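Local coordinates for Alr3699 protein (Nostoc sp., PDB 4XSO), which is of unassigned function but has the two-domain GT-B architecture of glycosyltransferases, with two parallel-sheet Rossmann-like halves facing each other across a cleft, at residues A[152-157]-A[172-177]; A[176-181]-A[375-380]; A[201-206]-A[234-239]; A[207-212]-A[283-288]. All blocks are in the same frame, centred on the assembly; numbering follows the deposited sequence.

Contact 1: A[152-157]-A[172-177]; sequences SLVIAN and AELTKV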
loop_
_atom_site.group_PDB
_atom_site.type_symbol
_atom_site.label_atom_id
_atom_site.label_comp_id
_atom_site.label_asym_id
_atom_site.label_seq_id
_atom_site.Cartn_x
_atom_site.Cartn_y
_atom_site.Cartn_z
ATOM N N SER A 152 11.118 4.170 12.456
ATOM C CA SER A 152 12.244 4.119 13.305
ATOM C C SER A 152 12.138 5.085 14.469
ATOM O O SER A 152 12.852 4.944 15.435
ATOM C CB SER A 152 13.524 4.473 12.509
ATOM O OG SER A 152 13.807 3.428 11.633
ATOM N N LEU A 153 11.308 6.116 14.326
ATOM C CA LEU A 153 11.273 7.197 15.263
ATOM C C LEU A 153 9.935 7.936 15.051
ATOM O O LEU A 153 9.501 8.119 13.934
ATOM C CB LEU A 153 12.453 8.124 14.963
ATOM C CG LEU A 153 12.312 9.495 15.579
ATOM C CD1 LEU A 153 12.587 9.387 17.071
ATOM C CD2 LEU A 153 13.298 10.440 14.884
ATOM N N VAL A 154 9.308 8.353 16.140
ATOM C CA VAL A 154 8.104 9.167 16.084
ATOM C C VAL A 154 8.428 10.473 16.809
ATOM O O VAL A 154 8.667 10.469 18.007
ATOM C CB VAL A 154 6.953 8.463 16.776
ATOM C CG1 VAL A 154 5.766 9.389 16.943
ATOM C CG2 VAL A 154 6.567 7.230 15.957
ATOM N N ILE A 155 8.495 11.578 16.068
ATOM C CA ILE A 155 8.797 12.879 16.656
ATOM C C ILE A 155 7.502 13.504 17.017
ATOM O O ILE A 155 6.612 13.629 16.179
ATOM C CB ILE A 155 9.570 13.784 15.666
ATOM C CG1 ILE A 155 10.936 13.165 15.376
ATOM C CG2 ILE A 155 9.789 15.153 16.272
ATOM C CD1 ILE A 155 11.718 13.929 14.320
ATOM N N ALA A 156 7.326 13.831 18.285
ATOM C CA ALA A 156 6.070 14.460 18.734
ATOM C C ALA A 156 6.296 15.940 19.074
ATOM O O ALA A 156 7.329 16.278 19.618
ATOM C CB ALA A 156 5.501 13.711 19.923
ATOM N N ASN A 157 5.372 16.810 18.673
ATOM C CA ASN A 157 5.530 18.255 18.823
ATOM C C ASN A 157 5.235 18.730 20.223
ATOM O O ASN A 157 5.510 19.883 20.615
ATOM C CB ASN A 157 4.745 18.986 17.747
ATOM C CG ASN A 157 3.212 18.785 17.876
ATOM O OD1 ASN A 157 2.728 17.971 18.690
ATOM N ND2 ASN A 157 2.460 19.563 17.084
ATOM N N ALA A 172 5.627 3.795 23.213
ATOM C CA ALA A 172 6.185 4.912 23.898
ATOM C C ALA A 172 7.709 5.058 23.635
ATOM O O ALA A 172 8.175 6.165 23.478
ATOM C CB ALA A 172 5.822 4.889 25.378
ATOM N N GLU A 173 8.439 3.953 23.500
ATOM C CA GLU A 173 9.878 3.978 23.347
ATOM C C GLU A 173 10.345 4.500 21.959
ATOM O O GLU A 173 11.524 4.715 21.727
ATOM C CB GLU A 173 10.517 2.614 23.656
ATOM C CG GLU A 173 10.294 1.444 22.673
ATOM C CD GLU A 173 8.903 0.776 22.727
ATOM O OE1 GLU A 173 7.962 1.230 23.478
ATOM O OE2 GLU A 173 8.754 -0.254 22.003
ATOM N N LEU A 174 9.418 4.644 21.028
ATOM C CA LEU A 174 9.716 5.132 19.744
ATOM C C LEU A 174 9.683 6.676 19.728
ATOM O O LEU A 174 10.058 7.271 18.732
ATOM C CB LEU A 174 8.695 4.632 18.714
ATOM C CG LEU A 174 8.815 3.291 18.013
ATOM C CD1 LEU A 174 7.813 3.284 16.840
ATOM C CD2 LEU A 174 10.239 2.944 17.524
ATOM N N THR A 175 9.218 7.328 20.806
ATOM C CA THR A 175 8.787 8.714 20.700
ATOM C C THR A 175 9.866 9.600 21.267
ATOM O O THR A 175 10.595 9.159 22.100
ATOM C CB THR A 175 7.479 9.040 21.486
ATOM O OG1 THR A 175 7.677 8.840 22.891
ATOM C CG2 THR A 175 6.329 8.190 20.988
ATOM N N LYS A 176 9.952 10.818 20.763
ATOM C CA LYS A 176 10.803 11.831 21.269
ATOM C C LYS A 176 10.053 13.131 21.058
ATOM O O LYS A 176 9.591 13.389 19.944
ATOM C CB LYS A 176 12.079 11.918 20.461
ATOM C CG LYS A 176 13.003 13.007 21.045
ATOM C CD LYS A 176 14.385 13.054 20.433
ATOM C CE LYS A 176 15.001 14.442 20.678
ATOM N NZ LYS A 176 15.077 14.859 22.107
ATOM N N VAL A 177 10.035 14.013 22.041
ATOM C CA VAL A 177 9.361 15.268 21.904
ATOM C C VAL A 177 10.344 16.294 21.322
ATOM O O VAL A 177 11.407 16.397 21.836
ATOM C CB VAL A 177 8.768 15.812 23.236
ATOM C CG1 VAL A 177 8.322 17.222 23.108
ATOM C CG2 VAL A 177 7.599 14.924 23.726
#

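Contact 2: A[176-181]-A[375-380]; sequences KVIYNG and QQIAET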
loop_
_atom_site.group_PDB
_atom_site.type_symbol
_atom_site.label_atom_id
_atom_site.label_comp_id
_atom_site.label_asym_id
_atom_site.label_seq_id
_atom_site.Cartn_x
_atom_site.Cartn_y
_atom_site.Cartn_z
ATOM N N LYS A 176 9.952 10.818 20.763
ATOM C CA LYS A 176 10.803 11.831 21.269
ATOM C C LYS A 176 10.053 13.131 21.058
ATOM O O LYS A 176 9.591 13.389 19.944
ATOM C CB LYS A 176 12.079 11.918 20.461
ATOM C CG LYS A 176 13.003 13.007 21.045
ATOM C CD LYS A 176 14.385 13.054 20.433
ATOM C CE LYS A 176 15.001 14.442 20.678
ATOM N NZ LYS A 176 15.077 14.859 22.107
ATOM N N VAL A 177 10.035 14.013 22.041
ATOM C CA VAL A 177 9.361 15.268 21.904
ATOM C C VAL A 177 10.344 16.294 21.322
ATOM O O VAL A 177 11.407 16.397 21.836
ATOM C CB VAL A 177 8.768 15.812 23.236
ATOM C CG1 VAL A 177 8.322 17.222 23.108
ATOM C CG2 VAL A 177 7.599 14.924 23.726
ATOM N N ILE A 178 10.000 16.973 20.240
ATOM C CA ILE A 178 10.822 18.099 19.721
ATOM C C ILE A 178 9.811 19.170 19.375
ATOM O O ILE A 178 8.923 18.969 18.575
ATOM C CB ILE A 178 11.652 17.759 18.489
ATOM C CG1 ILE A 178 12.637 16.651 18.776
ATOM C CG2 ILE A 178 12.445 18.988 18.002
ATOM C CD1 ILE A 178 13.460 16.294 17.572
ATOM N N TYR A 179 9.955 20.338 20.020
ATOM C CA TYR A 179 8.985 21.429 19.918
ATOM C C TYR A 179 9.231 22.120 18.550
ATOM O O TYR A 179 10.260 21.942 17.953
ATOM C CB TYR A 179 9.226 22.363 21.112
ATOM C CG TYR A 179 8.801 21.795 22.470
ATOM C CD1 TYR A 179 7.483 21.361 22.662
ATOM C CD2 TYR A 179 9.643 21.805 23.591
ATOM C CE1 TYR A 179 7.032 20.864 23.889
ATOM C CE2 TYR A 179 9.165 21.301 24.857
ATOM C CZ TYR A 179 7.856 20.842 24.991
ATOM O OH TYR A 179 7.278 20.311 26.220
ATOM N N ASN A 180 8.254 22.895 18.070
ATOM C CA ASN A 180 8.379 23.798 16.935
ATOM C C ASN A 180 9.469 24.860 17.235
ATOM O O ASN A 180 9.688 25.300 18.389
ATOM C CB ASN A 180 7.043 24.497 16.670
ATOM C CG ASN A 180 5.965 23.604 16.053
ATOM O OD1 ASN A 180 5.954 22.371 16.174
ATOM N ND2 ASN A 180 4.987 24.244 15.487
ATOM N N GLY A 181 10.196 25.240 16.213
ATOM C CA GLY A 181 11.258 26.260 16.390
ATOM C C GLY A 181 10.842 27.542 15.674
ATOM O O GLY A 181 10.053 27.478 14.761
ATOM N N GLN A 375 19.090 21.719 15.605
ATOM C CA GLN A 375 20.160 20.860 16.135
ATOM C C GLN A 375 19.571 19.553 16.693
ATOM O O GLN A 375 20.088 18.458 16.459
ATOM C CB GLN A 375 20.928 21.542 17.250
ATOM C CG GLN A 375 21.641 22.793 16.775
ATOM C CD GLN A 375 22.421 23.580 17.850
ATOM O OE1 GLN A 375 22.101 23.565 19.059
ATOM N NE2 GLN A 375 23.435 24.313 17.389
ATOM N N GLN A 376 18.502 19.669 17.454
ATOM C CA GLN A 376 17.851 18.460 17.998
ATOM C C GLN A 376 17.381 17.520 16.870
ATOM O O GLN A 376 17.601 16.296 16.885
ATOM C CB GLN A 376 16.657 18.906 18.839
ATOM C CG GLN A 376 17.112 19.511 20.124
ATOM C CD GLN A 376 15.964 20.106 20.902
ATOM O OE1 GLN A 376 14.765 19.854 20.628
ATOM N NE2 GLN A 376 16.317 20.920 21.880
ATOM N N ILE A 377 16.707 18.081 15.874
ATOM C CA ILE A 377 16.296 17.270 14.740
ATOM C C ILE A 377 17.510 16.575 14.059
ATOM O O ILE A 377 17.480 15.366 13.816
ATOM C CB ILE A 377 15.475 18.137 13.750
ATOM C CG1 ILE A 377 14.122 18.525 14.390
ATOM C CG2 ILE A 377 15.256 17.402 12.455
ATOM C CD1 ILE A 377 13.250 19.423 13.535
ATOM N N ALA A 378 18.559 17.345 13.754
ATOM C CA ALA A 378 19.766 16.820 13.072
ATOM C C ALA A 378 20.408 15.703 13.931
ATOM O O ALA A 378 20.708 14.646 13.430
ATOM C CB ALA A 378 20.789 17.932 12.874
ATOM N N GLU A 379 20.576 15.936 15.232
ATOM C CA GLU A 379 21.120 14.903 16.126
ATOM C C GLU A 379 20.238 13.698 16.136
ATOM O O GLU A 379 20.710 12.544 16.041
ATOM C CB GLU A 379 21.315 15.415 17.554
ATOM C CG GLU A 379 22.435 16.472 17.509
ATOM C CD GLU A 379 22.854 17.107 18.844
ATOM O OE1 GLU A 379 22.414 16.670 19.925
ATOM O OE2 GLU A 379 23.636 18.093 18.791
ATOM N N THR A 380 18.941 13.919 16.190
ATOM C CA THR A 380 18.065 12.765 16.235
ATOM C C THR A 380 18.127 11.980 14.879
ATOM O O THR A 380 18.153 10.776 14.876
ATOM C CB THR A 380 16.659 13.190 16.637
ATOM O OG1 THR A 380 16.701 13.893 17.907
ATOM C CG2 THR A 380 15.808 11.970 16.776
HETATM O O HOH W 1 12.348 20.579 21.717
#

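Contact 3: A[201-206]-A[234-239]; sequences LGVANN and QVTAIL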
loop_
_atom_site.group_PDB
_atom_site.type_symbol
_atom_site.label_atom_id
_atom_site.label_comp_id
_atom_site.label_asym_id
_atom_site.label_seq_id
_atom_site.Cartn_x
_atom_site.Cartn_y
_atom_site.Cartn_z
ATOM N N LEU A 201 -3.987 52.221 14.149
ATOM C CA LEU A 201 -5.065 51.323 14.444
ATOM C C LEU A 201 -6.073 52.007 15.292
ATOM O O LEU A 201 -7.131 51.468 15.486
ATOM C CB LEU A 201 -4.554 50.083 15.161
ATOM C CG LEU A 201 -3.821 49.126 14.267
ATOM C CD1 LEU A 201 -3.396 47.911 15.050
ATOM C CD2 LEU A 201 -4.700 48.743 13.078
ATOM N N GLY A 202 -5.735 53.158 15.863
ATOM C CA GLY A 202 -6.707 53.874 16.645
ATOM C C GLY A 202 -6.865 53.296 18.026
ATOM O O GLY A 202 -7.868 53.542 18.676
ATOM N N VAL A 203 -5.832 52.630 18.546
ATOM C CA VAL A 203 -5.961 52.041 19.868
ATOM C C VAL A 203 -4.967 52.531 20.856
ATOM O O VAL A 203 -4.663 51.822 21.807
ATOM C CB VAL A 203 -5.787 50.522 19.795
ATOM C CG1 VAL A 203 -6.909 49.923 18.984
ATOM C CG2 VAL A 203 -4.425 50.168 19.150
ATOM N N ALA A 204 -4.428 53.711 20.644
ATOM C CA ALA A 204 -3.251 54.160 21.428
ATOM C C ALA A 204 -3.561 54.377 22.904
ATOM O O ALA A 204 -2.757 54.047 23.776
ATOM C CB ALA A 204 -2.623 55.400 20.820
ATOM N N ASN A 205 -4.762 54.839 23.199
ATOM C CA ASN A 205 -5.148 55.011 24.597
ATOM C C ASN A 205 -5.919 53.861 25.162
ATOM O O ASN A 205 -6.485 53.986 26.225
ATOM C CB ASN A 205 -5.955 56.308 24.766
ATOM C CG ASN A 205 -5.150 57.523 24.370
ATOM O OD1 ASN A 205 -4.140 57.817 24.984
ATOM N ND2 ASN A 205 -5.568 58.204 23.317
ATOM N N ASN A 206 -5.941 52.731 24.469
ATOM C CA ASN A 206 -6.635 51.547 24.955
ATOM C C ASN A 206 -5.715 50.466 25.605
ATOM O O ASN A 206 -4.483 50.432 25.366
ATOM C CB ASN A 206 -7.350 50.878 23.789
ATOM C CG ASN A 206 -8.413 51.749 23.178
ATOM O OD1 ASN A 206 -8.456 51.932 21.963
ATOM N ND2 ASN A 206 -9.304 52.227 23.999
ATOM N N GLN A 234 -11.819 50.907 28.637
ATOM C CA GLN A 234 -10.626 51.125 27.864
ATOM C C GLN A 234 -10.055 49.814 27.250
ATOM O O GLN A 234 -9.157 49.888 26.377
ATOM C CB GLN A 234 -9.546 51.877 28.665
ATOM C CG GLN A 234 -8.746 51.065 29.682
ATOM C CD GLN A 234 -9.496 50.901 30.979
ATOM O OE1 GLN A 234 -10.711 51.085 31.018
ATOM N NE2 GLN A 234 -8.780 50.558 32.051
ATOM N N VAL A 235 -10.621 48.649 27.630
ATOM C CA VAL A 235 -10.218 47.387 27.043
ATOM C C VAL A 235 -10.886 47.179 25.709
ATOM O O VAL A 235 -12.134 47.020 25.616
ATOM C CB VAL A 235 -10.509 46.153 27.950
ATOM C CG1 VAL A 235 -10.015 44.860 27.280
ATOM C CG2 VAL A 235 -9.869 46.309 29.322
ATOM N N THR A 236 -10.045 47.058 24.670
ATOM C CA THR A 236 -10.519 46.675 23.319
ATOM C C THR A 236 -9.806 45.439 22.778
ATOM O O THR A 236 -8.645 45.136 23.137
ATOM C CB THR A 236 -10.269 47.761 22.264
ATOM O OG1 THR A 236 -8.876 47.929 22.122
ATOM C CG2 THR A 236 -10.832 49.028 22.648
ATOM N N ALA A 237 -10.524 44.710 21.931
ATOM C CA ALA A 237 -10.006 43.496 21.340
ATOM C C ALA A 237 -9.704 43.719 19.840
ATOM O O ALA A 237 -10.436 44.408 19.157
ATOM C CB ALA A 237 -10.987 42.371 21.576
ATOM N N ILE A 238 -8.556 43.225 19.359
ATOM C CA ILE A 238 -8.305 43.144 17.944
ATOM C C ILE A 238 -8.310 41.706 17.601
ATOM O O ILE A 238 -7.635 40.879 18.259
ATOM C CB ILE A 238 -6.988 43.860 17.473
ATOM C CG1 ILE A 238 -5.761 43.246 18.124
ATOM C CG2 ILE A 238 -7.007 45.349 17.798
ATOM C CD1 ILE A 238 -4.463 43.687 17.452
ATOM N N LEU A 239 -9.112 41.374 16.592
ATOM C CA LEU A 239 -9.206 40.015 16.037
ATOM C C LEU A 239 -8.488 40.022 14.695
ATOM O O LEU A 239 -8.882 40.736 13.745
ATOM C CB LEU A 239 -10.652 39.552 15.849
ATOM C CG LEU A 239 -11.529 39.742 17.101
ATOM C CD1 LEU A 239 -12.865 39.067 16.858
ATOM C CD2 LEU A 239 -10.949 39.145 18.315
#

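Contact 4: A[207-212]-A[283-288]; sequences FVVGHF and CDLVAH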
loop_
_atom_site.group_PDB
_atom_site.type_symbol
_atom_site.label_atom_id
_atom_site.label_comp_id
_atom_site.label_asym_id
_atom_site.label_seq_id
_atom_site.Cartn_x
_atom_site.Cartn_y
_atom_site.Cartn_z
ATOM N N PHE A 207 -6.343 49.550 26.338
ATOM C CA PHE A 207 -5.697 48.283 26.714
ATOM C C PHE A 207 -6.136 47.269 25.678
ATOM O O PHE A 207 -7.312 46.872 25.610
ATOM C CB PHE A 207 -6.064 47.826 28.129
ATOM C CG PHE A 207 -5.246 46.685 28.641
ATOM C CD1 PHE A 207 -5.598 45.373 28.324
ATOM C CD2 PHE A 207 -4.081 46.918 29.392
ATOM C CE1 PHE A 207 -4.835 44.322 28.752
ATOM C CE2 PHE A 207 -3.325 45.849 29.861
ATOM C CZ PHE A 207 -3.714 44.544 29.547
ATOM N N VAL A 208 -5.182 46.857 24.850
ATOM C CA VAL A 208 -5.478 46.075 23.696
ATOM C C VAL A 208 -5.182 44.578 23.917
ATOM O O VAL A 208 -4.053 44.161 24.141
ATOM C CB VAL A 208 -4.658 46.592 22.499
ATOM C CG1 VAL A 208 -4.874 45.714 21.277
ATOM C CG2 VAL A 208 -5.019 48.029 22.161
ATOM N N VAL A 209 -6.214 43.782 23.787
ATOM C CA VAL A 209 -6.100 42.351 23.801
ATOM C C VAL A 209 -6.194 41.824 22.389
ATOM O O VAL A 209 -7.214 42.020 21.695
ATOM C CB VAL A 209 -7.222 41.681 24.608
ATOM C CG1 VAL A 209 -6.990 40.181 24.660
ATOM C CG2 VAL A 209 -7.285 42.242 26.009
ATOM N N GLY A 210 -5.162 41.105 21.943
ATOM C CA GLY A 210 -5.120 40.619 20.572
ATOM C C GLY A 210 -5.408 39.130 20.538
ATOM O O GLY A 210 -4.933 38.358 21.394
ATOM N N HIS A 211 -6.152 38.714 19.518
ATOM C CA HIS A 211 -6.429 37.335 19.294
ATOM C C HIS A 211 -6.006 37.049 17.865
ATOM O O HIS A 211 -6.477 37.731 16.942
ATOM C CB HIS A 211 -7.947 37.136 19.468
ATOM C CG HIS A 211 -8.368 35.710 19.569
ATOM N ND1 HIS A 211 -8.387 34.856 18.488
ATOM C CD2 HIS A 211 -8.759 34.973 20.631
ATOM C CE1 HIS A 211 -8.781 33.651 18.884
ATOM N NE2 HIS A 211 -8.984 33.699 20.184
ATOM N N PHE A 212 -5.139 36.097 17.650
ATOM C CA PHE A 212 -4.521 35.922 16.303
ATOM C C PHE A 212 -4.806 34.519 15.780
ATOM O O PHE A 212 -4.198 33.579 16.223
ATOM C CB PHE A 212 -3.019 36.063 16.423
ATOM C CG PHE A 212 -2.617 37.420 16.838
ATOM C CD1 PHE A 212 -2.608 37.758 18.147
ATOM C CD2 PHE A 212 -2.319 38.354 15.908
ATOM C CE1 PHE A 212 -2.291 39.008 18.540
ATOM C CE2 PHE A 212 -2.029 39.639 16.279
ATOM C CZ PHE A 212 -1.979 39.957 17.604
ATOM N N CYS A 283 -0.100 44.925 21.021
ATOM C CA CYS A 283 -1.110 44.542 22.029
ATOM C C CYS A 283 -0.524 44.801 23.407
ATOM O O CYS A 283 0.698 45.043 23.556
ATOM C CB CYS A 283 -1.431 43.076 21.871
ATOM S SG CYS A 283 -2.325 42.810 20.335
ATOM N N ASP A 284 -1.394 44.791 24.403
ATOM C CA ASP A 284 -0.996 44.832 25.793
ATOM C C ASP A 284 -1.123 43.435 26.365
ATOM O O ASP A 284 -0.475 43.127 27.309
ATOM C CB ASP A 284 -1.856 45.861 26.523
ATOM C CG ASP A 284 -1.677 47.282 25.938
ATOM O OD1 ASP A 284 -0.594 47.813 26.262
ATOM O OD2 ASP A 284 -2.529 47.826 25.125
ATOM N N LEU A 285 -1.923 42.567 25.741
ATOM C CA LEU A 285 -2.066 41.163 26.144
ATOM C C LEU A 285 -2.465 40.387 24.915
ATOM O O LEU A 285 -3.203 40.894 24.081
ATOM C CB LEU A 285 -3.137 41.038 27.215
ATOM C CG LEU A 285 -3.682 39.673 27.591
ATOM C CD1 LEU A 285 -2.532 38.904 28.264
ATOM C CD2 LEU A 285 -4.901 39.754 28.558
ATOM N N VAL A 286 -1.917 39.185 24.761
ATOM C CA VAL A 286 -2.267 38.304 23.669
ATOM C C VAL A 286 -3.109 37.206 24.296
ATOM O O VAL A 286 -2.687 36.622 25.283
ATOM C CB VAL A 286 -1.033 37.749 22.986
ATOM C CG1 VAL A 286 -1.444 36.739 21.933
ATOM C CG2 VAL A 286 -0.287 38.913 22.339
ATOM N N ALA A 287 -4.301 36.965 23.756
ATOM C CA ALA A 287 -5.133 35.873 24.191
ATOM C C ALA A 287 -5.275 34.749 23.241
ATOM O O ALA A 287 -5.765 34.898 22.122
ATOM C CB ALA A 287 -6.559 36.404 24.536
ATOM N N HIS A 288 -5.008 33.571 23.767
ATOM C CA HIS A 288 -5.293 32.308 23.106
ATOM C C HIS A 288 -6.487 31.733 23.868
ATOM O O HIS A 288 -6.411 31.596 25.088
ATOM C CB HIS A 288 -4.064 31.406 23.243
ATOM C CG HIS A 288 -4.300 30.004 22.805
ATOM N ND1 HIS A 288 -4.742 29.021 23.666
ATOM C CD2 HIS A 288 -4.172 29.414 21.596
ATOM C CE1 HIS A 288 -4.901 27.892 23.006
ATOM N NE2 HIS A 288 -4.575 28.109 21.743
HETATM O O HOH W 2 -4.633 34.247 19.645
#

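Contact 1: A[152-157]-A[172-177]
L174 packs against S152 and V154 of the neighbouring segment: its CD2 comes to 3.9 Å from S152 O, and its other methyl, CD1, meets V154 CG2 at 4.2 Å. Alongside, the two backbones run parallel and bond in the usual alternation. V154 N reaches L174 O at 2.9 Å, V154 O takes K176 N at 3.1 Å, and A156 N bonds K176 O at 2.8 Å. V154, A156, T175 and V177 point to one face of the sheet, I155 and K176 to the other. T175 is turned to close the tight 3-10 turn before its strand. With OG1 set between the backbone N and the carbonyl carbon (chi1 63°), it bonds A172 O at 2.8 Å in the carbonyl plane, and T175 N joins on the same oxygen. T175 OG1 is also paired with Q162. In the fold this is a beta-alpha-beta crossover: helix 159-167 links the two strands and packs on the face of A156, T175 and V177. Helix 370-382 reaches K176 and L153 through T380. Strand 122-126 flanks 153-156 on the side away from 175-177, the outermost strand of this chain's sheet.

Contact 2: A[176-181]-A[375-380]
I178 directs its CB toward segment 375-380 of helix 370-382, and this CB, still beside I155 of the sheet, is where the chain forks. The CG2 branch touches Q376 OE1 at 3.6 Å and also brushes I377 CG1. Along the other branch, CG1 is set beside the backbone N (chi1 -61°) and the chain runs out straight, carrying CD1 to I377 CG1 at 3.9 Å and, at 4.0 Å, to T380 OG1. Next to it K176 passes obliquely over T380, its CE 3.3 Å from T380 OG1, before a bend at chi4 (56°) turns NZ to a bound glycerol. The T380 hydroxyl is itself held within the helix: T380 OG1 donates to Q376 O at 2.8 Å from above the carbonyl plane, while T380 N reaches the same oxygen from the opposite face. No direct hydrogen bond joins the two segments. Instead a water accepts from Y179 N at 2.9 Å and donates to Q376 OE1 at 2.7 Å. Beyond the contact, I377 also packs on I28 of helix 20-29. A C-terminal helix that returns from the second half of the chain to lie against the N-terminal domain is a hallmark of GT-B glycosyltransferases.

Contact 3: A[201-206]-A[234-239]
N206 and T236 make the main side-chain contact, and it is one of van der Waals packing. The two side chains cross at about a right angle, and the T236 methyl lies against one face of the N206 amide, with CG2 3.7 Å from N206 CG and nearly as close to OD1 and ND2. T236 OG1, held between the backbone N and the carbonyl carbon (chi1 64°), faces N206 CB at 3.7 Å. V203 CG1 is a looser neighbour of the same OG1, 4.2 Å away. V203 packs on V208 as well, so this part of the loop rests on the sheet.

Hydrogen bonding across the contact is slight. N206 ND2 donates to Q234 O at 3.3 Å with an N-H...O angle of 133°, a weak bond, and Q234 O has a backbone partner in F207. Within the loop, N206 N bonds V203 O at 3.1 Å, closing a type I turn just past G202, where a Schellman motif ends helix 191-201. R198 of that helix ties the turn back by bonding A204 O and N206 O.

Across the contact, then, van der Waals packing outweighs hydrogen bonding, while the turn bond and R198 hold the loop from its own side. T236 OG1 is buried with no partner in the model, probably at some cost in desolvation.

Contact 4: A[207-212]-A[283-288]
Turned with CG opposite the backbone N (chi1 -170°), F207 brings its ring face against D284, whose CB sits over the centre, 3.7 Å from the ring centroid, in a CH-pi contact. D284 in turn has CG beside its own backbone N (chi1 -61°), and this sends OD2 back to V208 N at 2.8 Å in a nearly straight bond (168°) that uses the anti lone pair. The same carboxylate oxygen forms a salt bridge with R198. V208 O is gripped twice, by D284 N at 2.7 Å and by L285 N, so D284 bonds to both the N and the O of V208.

From there the parallel ladder continues: G210 N to L285 O at 2.9 Å, then A287 N to G210 O at 2.8 Å. Where G210 has no side chain, C283 SG lies 3.6 Å from G210 CA. It also meets the edge of the F212 ring, a sulfur-aromatic contact. V209 CG1 packs on A287 CB on the face shared with L285. At the far end a water bridges F212 N and A287 O, while H211 turns its NE2 to T289.

The charged chemistry sits at one end of a buried, largely apolar pairing; at the other end a water and T289 serve the polar groups. The charge of D284 is answered by R198 and a backbone N-H, which probably stabilises the carboxylate just before strand 285-287.

In the fold
The four contacts fall into two pairs, one in each half of the GT-B fold. Contacts 1 and 2 have centres 10 Å apart and share K176 and V177; A156 O meets I178 N at 2.8 Å, so the edge pairing of contact 1 runs on into the segment that packs on the C-terminal helix. Contacts 3 and 4, 9 Å apart between centres, join through the sheet, with Q234 O 2.8 Å from F207 N. Between the pairs, contacts 2 and 4 lie about 30 Å apart by centres and about 12 Å by nearest atoms. Along the chain both 3 and 4 are nested inside the loop that contact 2 closes. Glycerols bound at N157 and K176 lie beside contacts 1 and 2.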